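Plant cysteine oxidase 2 (Arabidopsis thaliana, PDB 7CXZ) oxidises N-terminal cysteines of proteins with molecular oxygen at an iron centre, preparing targets such as the group VII ethylene response factors for degradation by the N-end rule pathway. Local coordinates at residues T122-S127 with K147-F152; L98-V103 with K175-V180. All blocks are in the same frame, centred on the assembly; numbering follows the deposited sequence.

Contact 1: residues T122-S127 with K147-F152; sequences TMHIKS and KVDSDF
His124 and Asp149 join hands diagonally across two antiparallel strands: NE2 of His124 gives its hydrogen to OD1 of Asp149 at 2.9 Å, although the residue directly opposite the histidine is Asp151. The imidazole reaches that far because CG stands anti to the backbone N (chi1 178°), which lays the ring across to the carboxylates of the partner strand. Asp149 OD1 lies in the ring plane, while the carboxylate itself is turned almost perpendicular to it. Asp151 brings its OD1 to the same ring's edge, 3.3 Å from CD2 of His124, so two carboxylates border one imidazole and would probably favour its protonated form. With His124 replaced by an alanine, Asp149 OD1 would probably lose this donor and its carboxylate would be freer to turn. The Lys126 chain crosses the Asp149 side chain at a slant, Lys126 CD 3.6 Å from Asp149 CG, while its NZ is hydrogen-bonded to Tyr128 OH.

These strands form a beta hairpin within the antiparallel sheet of the cupin fold. Met123 with Phe152, Ile125 with Ser150 and Ser127 with Val148 are its hydrogen-bonded pairs; Ile125 N meets Ser150 O almost straight (175°). At Ser127 there is a classic beta bulge, Lys147 and Val148 both facing it: Ser127 O takes a bond from Lys147 N at 2.8 Å and a weak one from Val148 N.

On the face of Met123, Ile125, Val148 and Phe152 the contacts are mainly apolar. Ile125 places CD1 3.8 Å from CD1 of Phe152, the two side chains crossing at about a right angle, and its CG2 meets CG1 of Val148 at 4.1 Å. Phe152 and Met123 both rest on Leu118 of strand 113-120, and Ser127, on the same face, touches the iron ligand His170.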
loop_
_atom_site.group_PDB
_atom_site.type_symbol
_atom_site.label_atom_id
_atom_site.label_comp_id
_atom_site.label_asym_id
_atom_site.label_seq_id
_atom_site.Cartn_x
_atom_site.Cartn_y
_atom_site.Cartn_z
ATOM N N THR A 122 -7.418 10.918 -8.789
ATOM C CA THR A 122 -7.070 11.719 -7.622
ATOM C C THR A 122 -7.292 10.862 -6.388
ATOM O O THR A 122 -8.403 10.361 -6.156
ATOM C CB THR A 122 -7.907 12.995 -7.531
ATOM O OG1 THR A 122 -7.545 13.861 -8.621
ATOM C CG2 THR A 122 -7.613 13.689 -6.179
ATOM N N MET A 123 -6.230 10.685 -5.613
ATOM C CA MET A 123 -6.216 9.831 -4.442
ATOM C C MET A 123 -5.779 10.647 -3.238
ATOM O O MET A 123 -4.801 11.390 -3.329
ATOM C CB MET A 123 -5.221 8.687 -4.653
ATOM C CG MET A 123 -5.027 7.846 -3.415
ATOM S SD MET A 123 -6.365 6.680 -3.288
ATOM C CE MET A 123 -5.876 5.628 -4.662
ATOM N N HIS A 124 -6.466 10.490 -2.107
ATOM C CA HIS A 124 -5.955 11.058 -0.880
ATOM C C HIS A 124 -5.117 10.010 -0.166
ATOM O O HIS A 124 -5.523 8.854 -0.056
ATOM C CB HIS A 124 -7.065 11.540 0.044
ATOM C CG HIS A 124 -6.542 12.082 1.336
ATOM N ND1 HIS A 124 -6.456 11.320 2.482
ATOM C CD2 HIS A 124 -6.010 13.291 1.640
ATOM C CE1 HIS A 124 -5.911 12.048 3.445
ATOM N NE2 HIS A 124 -5.624 13.242 2.957
ATOM N N ILE A 125 -3.954 10.427 0.342
ATOM C CA ILE A 125 -3.074 9.551 1.110
ATOM C C ILE A 125 -2.795 10.187 2.454
ATOM O O ILE A 125 -2.376 11.357 2.518
ATOM C CB ILE A 125 -1.749 9.282 0.373
ATOM C CG1 ILE A 125 -2.030 8.553 -0.934
ATOM C CG2 ILE A 125 -0.834 8.425 1.249
ATOM C CD1 ILE A 125 -0.826 8.397 -1.788
ATOM N N LYS A 126 -2.961 9.403 3.513
ATOM C CA LYS A 126 -2.492 9.740 4.850
ATOM C C LYS A 126 -1.498 8.674 5.277
ATOM O O LYS A 126 -1.794 7.483 5.164
ATOM C CB LYS A 126 -3.659 9.778 5.814
ATOM C CG LYS A 126 -3.287 10.178 7.234
ATOM C CD LYS A 126 -3.077 11.675 7.260
ATOM C CE LYS A 126 -3.173 12.255 8.649
ATOM N NZ LYS A 126 -4.539 12.082 9.181
ATOM N N SER A 127 -0.324 9.074 5.768
ATOM C CA SER A 127 0.617 8.071 6.225
ATOM C C SER A 127 1.329 8.539 7.485
ATOM O O SER A 127 1.408 9.744 7.769
ATOM C CB SER A 127 1.640 7.731 5.144
ATOM O OG SER A 127 2.541 8.824 4.927
ATOM N N LYS A 147 3.436 11.658 8.221
ATOM C CA LYS A 147 4.369 11.884 7.131
ATOM C C LYS A 147 3.714 12.491 5.900
ATOM O O LYS A 147 4.255 13.434 5.317
ATOM C CB LYS A 147 5.084 10.575 6.756
ATOM C CG LYS A 147 5.885 9.969 7.906
ATOM C CD LYS A 147 6.964 10.960 8.383
ATOM C CE LYS A 147 7.776 10.310 9.489
ATOM N NZ LYS A 147 8.628 9.211 8.921
ATOM N N VAL A 148 2.568 11.979 5.474
ATOM C CA VAL A 148 1.867 12.479 4.295
ATOM C C VAL A 148 0.414 12.713 4.671
ATOM O O VAL A 148 -0.184 11.920 5.398
ATOM C CB VAL A 148 1.971 11.501 3.097
ATOM C CG1 VAL A 148 1.090 11.959 1.912
ATOM C CG2 VAL A 148 3.415 11.385 2.641
ATOM N N ASP A 149 -0.157 13.813 4.164
ATOM C CA ASP A 149 -1.572 14.087 4.326
ATOM C C ASP A 149 -1.960 15.000 3.177
ATOM O O ASP A 149 -1.951 16.233 3.304
ATOM C CB ASP A 149 -1.855 14.722 5.686
ATOM C CG ASP A 149 -3.324 14.995 5.894
ATOM O OD1 ASP A 149 -4.139 14.591 5.037
ATOM O OD2 ASP A 149 -3.676 15.613 6.926
ATOM N N SER A 150 -2.258 14.408 2.026
ATOM C CA SER A 150 -2.362 15.205 0.816
ATOM C C SER A 150 -3.185 14.464 -0.225
ATOM O O SER A 150 -3.214 13.226 -0.246
ATOM C CB SER A 150 -0.968 15.514 0.240
ATOM O OG SER A 150 -1.091 16.408 -0.853
ATOM N N ASP A 151 -3.820 15.238 -1.110
ATOM C CA ASP A 151 -4.341 14.686 -2.350
ATOM C C ASP A 151 -3.216 14.590 -3.371
ATOM O O ASP A 151 -2.284 15.406 -3.384
ATOM C CB ASP A 151 -5.462 15.569 -2.911
ATOM C CG ASP A 151 -6.748 15.493 -2.099
ATOM O OD1 ASP A 151 -6.881 14.665 -1.191
ATOM O OD2 ASP A 151 -7.659 16.304 -2.386
ATOM N N PHE A 152 -3.300 13.562 -4.222
ATOM C CA PHE A 152 -2.388 13.357 -5.338
ATOM C C PHE A 152 -3.234 13.178 -6.582
ATOM O O PHE A 152 -4.179 12.390 -6.570
ATOM C CB PHE A 152 -1.504 12.112 -5.131
ATOM C CG PHE A 152 -0.554 12.235 -3.981
ATOM C CD1 PHE A 152 -0.992 12.076 -2.681
ATOM C CD2 PHE A 152 0.775 12.535 -4.206
ATOM C CE1 PHE A 152 -0.123 12.216 -1.608
ATOM C CE2 PHE A 152 1.650 12.691 -3.153
ATOM C CZ PHE A 152 1.204 12.532 -1.852
#

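Contact 2: residues L98-V103 with K175-V180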
loop_
_atom_site.group_PDB
_atom_site.type_symbol
_atom_site.label_atom_id
_atom_site.label_comp_id
_atom_site.label_asym_id
_atom_site.label_seq_id
_atom_site.Cartn_x
_atom_site.Cartn_y
_atom_site.Cartn_z
ATOM N N LEU A 98 -9.600 1.306 -7.570
ATOM C CA LEU A 98 -10.515 1.926 -6.621
ATOM C C LEU A 98 -11.553 2.741 -7.369
ATOM O O LEU A 98 -11.187 3.735 -8.020
ATOM C CB LEU A 98 -9.754 2.835 -5.649
ATOM C CG LEU A 98 -8.763 2.136 -4.708
ATOM C CD1 LEU A 98 -7.398 2.002 -5.383
ATOM C CD2 LEU A 98 -8.577 2.925 -3.439
ATOM N N PRO A 99 -12.838 2.393 -7.312
ATOM C CA PRO A 99 -13.881 3.347 -7.755
ATOM C C PRO A 99 -13.805 4.601 -6.899
ATOM O O PRO A 99 -13.212 4.584 -5.807
ATOM C CB PRO A 99 -15.198 2.576 -7.515
ATOM C CG PRO A 99 -14.784 1.119 -7.471
ATOM C CD PRO A 99 -13.411 1.137 -6.797
ATOM N N PRO A 100 -14.393 5.705 -7.338
ATOM C CA PRO A 100 -14.492 6.873 -6.457
ATOM C C PRO A 100 -15.064 6.488 -5.104
ATOM O O PRO A 100 -16.052 5.748 -5.012
ATOM C CB PRO A 100 -15.433 7.820 -7.215
ATOM C CG PRO A 100 -15.475 7.312 -8.615
ATOM C CD PRO A 100 -15.196 5.844 -8.559
ATOM N N SER A 101 -14.423 6.984 -4.046
ATOM C CA SER A 101 -14.756 6.788 -2.636
ATOM C C SER A 101 -14.317 5.411 -2.134
ATOM O O SER A 101 -14.551 5.102 -0.958
ATOM C CB SER A 101 -16.259 6.973 -2.355
ATOM O OG SER A 101 -16.615 8.305 -2.660
ATOM N N GLY A 102 -13.699 4.579 -2.974
ATOM C CA GLY A 102 -13.100 3.350 -2.483
ATOM C C GLY A 102 -11.953 3.657 -1.543
ATOM O O GLY A 102 -11.290 4.695 -1.670
ATOM N N VAL A 103 -11.726 2.754 -0.597
ATOM C CA VAL A 103 -10.760 2.970 0.479
ATOM C C VAL A 103 -9.930 1.716 0.706
ATOM O O VAL A 103 -10.447 0.588 0.685
ATOM C CB VAL A 103 -11.457 3.361 1.798
ATOM C CG1 VAL A 103 -10.419 3.674 2.857
ATOM C CG2 VAL A 103 -12.342 4.559 1.607
ATOM N N LYS A 175 -10.704 9.766 -4.566
ATOM C CA LYS A 175 -11.708 10.805 -4.795
ATOM C C LYS A 175 -12.341 10.711 -6.175
ATOM O O LYS A 175 -13.455 11.203 -6.382
ATOM C CB LYS A 175 -11.084 12.191 -4.597
ATOM C CG LYS A 175 -10.695 12.474 -3.132
ATOM C CD LYS A 175 -10.253 13.912 -2.941
ATOM C CE LYS A 175 -10.016 14.199 -1.477
ATOM N NZ LYS A 175 -10.720 15.405 -1.022
ATOM N N THR A 176 -11.614 10.174 -7.138
ATOM C CA THR A 176 -12.107 9.776 -8.437
ATOM C C THR A 176 -11.668 8.333 -8.638
ATOM O O THR A 176 -10.996 7.755 -7.782
ATOM C CB THR A 176 -11.539 10.657 -9.551
ATOM O OG1 THR A 176 -10.136 10.394 -9.679
ATOM C CG2 THR A 176 -11.753 12.143 -9.229
ATOM N N ALA A 177 -12.030 7.757 -9.778
ATOM C CA ALA A 177 -11.518 6.435 -10.114
ATOM C C ALA A 177 -9.992 6.458 -10.122
ATOM O O ALA A 177 -9.370 7.315 -10.765
ATOM C CB ALA A 177 -12.041 6.011 -11.481
ATOM N N CYS A 178 -9.381 5.502 -9.419
ATOM C CA CYS A 178 -7.930 5.467 -9.294
ATOM C C CYS A 178 -7.421 4.069 -9.588
ATOM O O CYS A 178 -8.046 3.083 -9.202
ATOM C CB CYS A 178 -7.504 5.827 -7.882
ATOM S SG CYS A 178 -7.662 7.584 -7.459
ATOM N N ALA A 179 -6.247 3.982 -10.213
ATOM C CA ALA A 179 -5.500 2.729 -10.299
ATOM C C ALA A 179 -4.131 2.944 -9.675
ATOM O O ALA A 179 -3.463 3.931 -9.993
ATOM C CB ALA A 179 -5.360 2.274 -11.759
ATOM N N VAL A 180 -3.707 2.029 -8.797
ATOM C CA VAL A 180 -2.403 2.114 -8.132
ATOM C C VAL A 180 -1.583 0.876 -8.463
ATOM O O VAL A 180 -2.042 -0.250 -8.235
ATOM C CB VAL A 180 -2.559 2.231 -6.609
ATOM C CG1 VAL A 180 -1.191 2.366 -5.951
ATOM C CG2 VAL A 180 -3.437 3.410 -6.236
#
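Leu98 and Cys178 form a single antiparallel hydrogen-bonded pair at the end of strand 92-98, where it runs beside strand 178-185 in the mixed sheet of this cupin fold. Beyond the pair the first chain turns away through Pro99 to Gly102, a type II beta turn, on its way to strand 103-107, which belongs to the other sheet.

The backbone bonds are reciprocal. Leu98 N gives to Cys178 O at 2.9 Å, and Cys178 N returns a nearly straight bond to Leu98 O. Leu98 O also receives a CA-H...O contact from Ala177. The turn is closed by Gly102 N on Pro99 O. Pro100 suits its second position, since its ring holds phi at the negative value needed there, and Ser101 takes the third position with phi 77°. Glycine suits position 102 because a beta carbon there would be crowded by Pro99 O. Prolines at 99 and 100 have no N-H to give, which fits the point where strand pairing stops.

Apolar contacts carry the rest. Leu98 and Cys178 direct their side chains to the same face, onto Met123 of the opposing sheet; Leu98, with CG anti to the carbonyl carbon (chi1 -65°) and chi2 at 87°, sets CD1 4.3 Å from CG2 of Val180. Both are branched hydrocarbons in a buried place, while the small Cys178 packs against Leu118 as well. At the exposed end the Pro100 ring comes up against the backbone of Lys175 to Ala177, its CG 3.7 Å from Ala177 N, while its CD stands 4.3 Å from the Ala177 methyl, CB.

The two contacts lie in the two facing sheets of the cupin fold, their centres 13 Å apart, and segment 122-127 meets segment 175-180 directly. Thr122 O and Lys175 N, 2.9 Å apart, probably form a hydrogen bond, as do Thr122 N and Thr176 OG1 at the same distance. Between the sheets, Met123 CE of contact 1 packs 3.6 Å from Cys178 CB of contact 2. Both contacts approach the surroundings of the iron site: the side chain of Ile125 is about 9 Å from the iron and that of Val180 about 8 Å. Along the chain, contact 1 is nested within the loop that contact 2 closes, and the ligands His107, His109 and His170 lie within that loop too.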